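Local atomic coordinates of Rab3 interacting molecule variant 2 (PDB entry 4TS6), a protein that probably acts at presynaptic active zones in neurotransmitter release, the crystallised part being its C2A domain. Residues Arg86-Thr97 / Gly111-Leu122. Sequence-based numbering, arbitrary orientation. Where two conformers were deposited one is given.
Sequences RCDLNGRLLEVT and GEVVIDLAHHIL
Arg86 reaches across to the loop after strand 111-116, where its NH1 donates to His120 O (3.0 Å), lying in the carbonyl plane, while NH2 is bonded to Asn90 OD1 near the same guanidinium plane. With its CG anti to the backbone N (chi1 -178°) and a bend at chi2, Arg86 carries its NE to 3.5 Å from Leu122 CD1. That methyl also meets Leu89 CD1 tip to tip, and Leu89 CB packs on Leu117 CB at 4.0 Å. Replacing Arg86 by an alanine removes the guanidinium, which would probably leave His120 O and Asn90 OD1 without these donors and uncover one side of the Leu122 methyl. A water takes hydrogen bonds from Gly91 N and Ala118 N where the strands part, and lies close to Arg92 O. Beyond it the antiparallel pairing is regular: Leu94 and Val96 exchange two backbone bonds each with Ile115 and Val113, with Ile115 N to Leu94 O at 2.8 Å. The Leu93 side chain slants across that of Val114 on one face, where Glu95 OE1 forms a salt bridge with Arg56. Leu94, Val96, Val113 and Ile115 fill the other, packing on strands 11-19 and 123-130 of the second sheet of the C2 beta sandwich, while strand 46-53 flanks strand 93-100 across from this hairpin partner.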
loop_
_atom_site.group_PDB
_atom_site.type_symbol
_atom_site.label_atom_id
_atom_site.label_comp_id
_atom_site.label_asym_id
_atom_site.label_seq_id
_atom_site.Cartn_x
_atom_site.Cartn_y
_atom_site.Cartn_z
ATOM N N ARG A 86 14.086 14.766 -2.588
ATOM C CA ARG A 86 13.541 14.519 -1.261
ATOM C C ARG A 86 12.522 15.612 -0.885
ATOM O O ARG A 86 11.435 15.312 -0.406
ATOM C CB ARG A 86 14.672 14.434 -0.220
ATOM C CG ARG A 86 14.192 14.123 1.207
ATOM C CD ARG A 86 13.165 12.996 1.205
ATOM N NE ARG A 86 12.599 12.720 2.526
ATOM C CZ ARG A 86 11.603 13.412 3.075
ATOM N NH1 ARG A 86 11.149 13.084 4.277
ATOM N NH2 ARG A 86 11.063 14.438 2.428
ATOM N N CYS A 87 12.854 16.874 -1.139
ATOM C CA CYS A 87 11.981 17.959 -0.694
ATOM C C CYS A 87 10.648 17.975 -1.443
ATOM O O CYS A 87 9.659 18.502 -0.935
ATOM C CB CYS A 87 12.690 19.311 -0.788
ATOM S SG CYS A 87 13.169 19.752 -2.455
ATOM N N ASP A 88 10.617 17.368 -2.632
ATOM C CA ASP A 88 9.386 17.269 -3.410
ATOM C C ASP A 88 8.356 16.375 -2.732
ATOM O O ASP A 88 7.181 16.378 -3.098
ATOM C CB ASP A 88 9.678 16.740 -4.819
ATOM C CG ASP A 88 10.443 17.722 -5.653
ATOM O OD1 ASP A 88 10.195 18.941 -5.524
ATOM O OD2 ASP A 88 11.313 17.285 -6.436
ATOM N N LEU A 89 8.795 15.606 -1.744
ATOM C CA LEU A 89 7.888 14.699 -1.051
ATOM C C LEU A 89 7.117 15.449 0.028
ATOM O O LEU A 89 6.111 14.958 0.540
ATOM C CB LEU A 89 8.662 13.542 -0.423
ATOM C CG LEU A 89 9.437 12.645 -1.392
ATOM C CD1 LEU A 89 10.138 11.535 -0.638
ATOM C CD2 LEU A 89 8.521 12.073 -2.435
ATOM N N ASN A 90 7.577 16.647 0.367
ATOM C CA ASN A 90 6.922 17.396 1.429
ATOM C C ASN A 90 5.588 17.884 0.924
ATOM O O ASN A 90 5.518 18.557 -0.103
ATOM C CB ASN A 90 7.792 18.559 1.892
ATOM C CG ASN A 90 9.156 18.103 2.346
ATOM O OD1 ASN A 90 9.321 16.958 2.767
ATOM N ND2 ASN A 90 10.147 18.982 2.247
ATOM N N GLY A 91 4.526 17.520 1.632
ATOM C CA GLY A 91 3.192 17.927 1.237
ATOM C C GLY A 91 2.489 16.837 0.446
ATOM O O GLY A 91 1.269 16.890 0.241
ATOM N N ARG A 92 3.245 15.834 0.012
ATOM C CA ARG A 92 2.625 14.678 -0.637
ATOM C C ARG A 92 2.298 13.560 0.340
ATOM O O ARG A 92 2.860 13.490 1.439
ATOM C CB ARG A 92 3.497 14.146 -1.769
ATOM C CG ARG A 92 3.851 15.211 -2.768
ATOM C CD ARG A 92 4.146 14.598 -4.108
ATOM N NE ARG A 92 4.980 15.506 -4.884
ATOM C CZ ARG A 92 5.269 15.347 -6.170
ATOM N NH1 ARG A 92 4.773 14.307 -6.837
ATOM N NH2 ARG A 92 6.049 16.234 -6.781
ATOM N N LEU A 93 1.374 12.689 -0.064
ATOM C CA LEU A 93 0.937 11.588 0.792
ATOM C C LEU A 93 1.065 10.294 0.017
ATOM O O LEU A 93 0.705 10.242 -1.150
ATOM C CB LEU A 93 -0.525 11.764 1.200
ATOM C CG LEU A 93 -0.885 12.992 2.027
ATOM C CD1 LEU A 93 -2.375 12.997 2.327
ATOM C CD2 LEU A 93 -0.099 13.008 3.308
ATOM N N LEU A 94 1.585 9.250 0.653
ATOM C CA LEU A 94 1.517 7.925 0.037
ATOM C C LEU A 94 0.256 7.253 0.570
ATOM O O LEU A 94 0.116 7.056 1.774
ATOM C CB LEU A 94 2.742 7.083 0.392
ATOM C CG LEU A 94 2.891 5.788 -0.413
ATOM C CD1 LEU A 94 3.311 6.128 -1.821
ATOM C CD2 LEU A 94 3.897 4.848 0.239
ATOM N N GLU A 95 -0.672 6.923 -0.322
ATOM C CA GLU A 95 -1.964 6.369 0.085
ATOM C C GLU A 95 -1.994 4.929 -0.387
ATOM O O GLU A 95 -2.002 4.668 -1.593
ATOM C CB GLU A 95 -3.112 7.160 -0.567
ATOM C CG GLU A 95 -4.526 6.758 -0.094
ATOM C CD GLU A 95 -5.623 7.245 -1.036
ATOM O OE1 GLU A 95 -6.428 8.137 -0.641
ATOM O OE2 GLU A 95 -5.685 6.722 -2.173
ATOM N N VAL A 96 -1.976 3.997 0.562
ATOM C CA VAL A 96 -2.003 2.574 0.246
ATOM C C VAL A 96 -3.350 2.043 0.702
ATOM O O VAL A 96 -3.702 2.139 1.882
ATOM C CB VAL A 96 -0.892 1.799 0.994
ATOM C CG1 VAL A 96 -0.941 0.310 0.608
ATOM C CG2 VAL A 96 0.497 2.399 0.704
ATOM N N THR A 97 -4.112 1.483 -0.226
ATOM C CA THR A 97 -5.438 0.998 0.111
ATOM C C THR A 97 -5.538 -0.488 -0.186
ATOM O O THR A 97 -5.152 -0.930 -1.266
ATOM C CB THR A 97 -6.512 1.745 -0.684
ATOM O OG1 THR A 97 -6.348 3.161 -0.508
ATOM C CG2 THR A 97 -7.881 1.343 -0.216
ATOM N N GLY A 111 -9.172 -1.446 4.045
ATOM C CA GLY A 111 -8.494 -0.508 4.929
ATOM C C GLY A 111 -7.394 0.221 4.200
ATOM O O GLY A 111 -7.032 -0.138 3.076
ATOM N N GLU A 112 -6.825 1.233 4.850
ATOM C CA GLU A 112 -5.856 2.078 4.179
ATOM C C GLU A 112 -4.769 2.474 5.161
ATOM O O GLU A 112 -4.972 2.454 6.377
ATOM C CB GLU A 112 -6.534 3.355 3.636
ATOM C CG GLU A 112 -7.042 4.268 4.763
ATOM C CD GLU A 112 -7.500 5.628 4.275
ATOM O OE1 GLU A 112 -7.640 6.547 5.120
ATOM O OE2 GLU A 112 -7.731 5.775 3.057
ATOM N N VAL A 113 -3.602 2.792 4.612
ATOM C CA VAL A 113 -2.504 3.355 5.381
ATOM C C VAL A 113 -2.093 4.567 4.586
ATOM O O VAL A 113 -1.841 4.473 3.383
ATOM C CB VAL A 113 -1.327 2.365 5.497
ATOM C CG1 VAL A 113 -0.094 3.058 6.063
ATOM C CG2 VAL A 113 -1.708 1.182 6.394
ATOM N N VAL A 114 -2.089 5.722 5.237
ATOM C CA VAL A 114 -1.716 6.946 4.552
ATOM C C VAL A 114 -0.482 7.516 5.222
ATOM O O VAL A 114 -0.466 7.740 6.438
ATOM C CB VAL A 114 -2.856 7.981 4.559
ATOM C CG1 VAL A 114 -2.430 9.234 3.812
ATOM C CG2 VAL A 114 -4.084 7.401 3.894
ATOM N N ILE A 115 0.565 7.724 4.438
ATOM C CA ILE A 115 1.818 8.194 5.023
ATOM C C ILE A 115 2.113 9.639 4.646
ATOM O O ILE A 115 2.093 9.986 3.471
ATOM C CB ILE A 115 2.977 7.255 4.664
ATOM C CG1 ILE A 115 2.761 5.907 5.387
ATOM C CG2 ILE A 115 4.306 7.861 5.087
ATOM C CD1 ILE A 115 3.680 4.791 4.940
ATOM N N ASP A 116 2.345 10.478 5.658
ATOM C CA ASP A 116 2.747 11.871 5.452
ATOM C C ASP A 116 4.264 11.885 5.230
ATOM O O ASP A 116 5.039 11.853 6.183
ATOM C CB ASP A 116 2.366 12.721 6.675
ATOM C CG ASP A 116 2.346 14.228 6.381
ATOM O OD1 ASP A 116 3.026 14.684 5.432
ATOM O OD2 ASP A 116 1.647 14.962 7.117
ATOM N N LEU A 117 4.684 11.924 3.972
ATOM C CA LEU A 117 6.088 11.677 3.640
ATOM C C LEU A 117 7.018 12.738 4.195
ATOM O O LEU A 117 8.200 12.485 4.384
ATOM C CB LEU A 117 6.270 11.550 2.134
ATOM C CG LEU A 117 5.527 10.361 1.538
ATOM C CD1 LEU A 117 5.444 10.475 0.035
ATOM C CD2 LEU A 117 6.257 9.097 1.935
ATOM N N ALA A 118 6.484 13.923 4.457
ATOM C CA ALA A 118 7.305 15.016 4.956
ATOM C C ALA A 118 7.936 14.639 6.300
ATOM O O ALA A 118 9.037 15.086 6.626
ATOM C CB ALA A 118 6.473 16.282 5.085
ATOM N N HIS A 119 7.243 13.786 7.056
ATOM C CA HIS A 119 7.682 13.409 8.397
ATOM C C HIS A 119 8.232 11.980 8.492
ATOM O O HIS A 119 8.445 11.466 9.595
ATOM C CB HIS A 119 6.542 13.623 9.397
ATOM C CG HIS A 119 6.001 15.020 9.394
ATOM N ND1 HIS A 119 6.787 16.122 9.667
ATOM C CD2 HIS A 119 4.761 15.498 9.136
ATOM C CE1 HIS A 119 6.051 17.217 9.584
ATOM N NE2 HIS A 119 4.817 16.866 9.263
ATOM N N HIS A 120 8.475 11.346 7.343
ATOM C CA HIS A 120 9.054 9.998 7.326
ATOM C C HIS A 120 10.567 9.995 7.046
ATOM O O HIS A 120 11.066 10.837 6.304
ATOM C CB HIS A 120 8.323 9.107 6.316
ATOM C CG HIS A 120 8.386 7.649 6.649
ATOM N ND1 HIS A 120 9.525 6.893 6.482
ATOM C CD2 HIS A 120 7.444 6.807 7.148
ATOM C CE1 HIS A 120 9.287 5.647 6.856
ATOM N NE2 HIS A 120 8.032 5.570 7.265
ATOM N N ILE A 121 11.283 9.038 7.642
ATOM C CA ILE A 121 12.743 8.949 7.534
ATOM C C ILE A 121 13.186 8.339 6.204
ATOM O O ILE A 121 14.237 8.695 5.672
ATOM C CB ILE A 121 13.356 8.142 8.721
ATOM C CG1 ILE A 121 14.889 8.157 8.669
ATOM C CG2 ILE A 121 12.833 6.715 8.753
ATOM C CD1 ILE A 121 15.567 7.252 9.690
ATOM N N LEU A 122 12.387 7.409 5.686
ATOM C CA LEU A 122 12.627 6.792 4.377
ATOM C C LEU A 122 13.946 6.023 4.293
ATOM O O LEU A 122 14.774 6.287 3.419
ATOM C CB LEU A 122 12.526 7.834 3.256
ATOM C CG LEU A 122 11.184 8.568 3.207
ATOM C CD1 LEU A 122 11.172 9.592 2.101
ATOM C CD2 LEU A 122 10.027 7.604 3.036
HETATM O O HOH W 1 3.989 15.231 3.170
#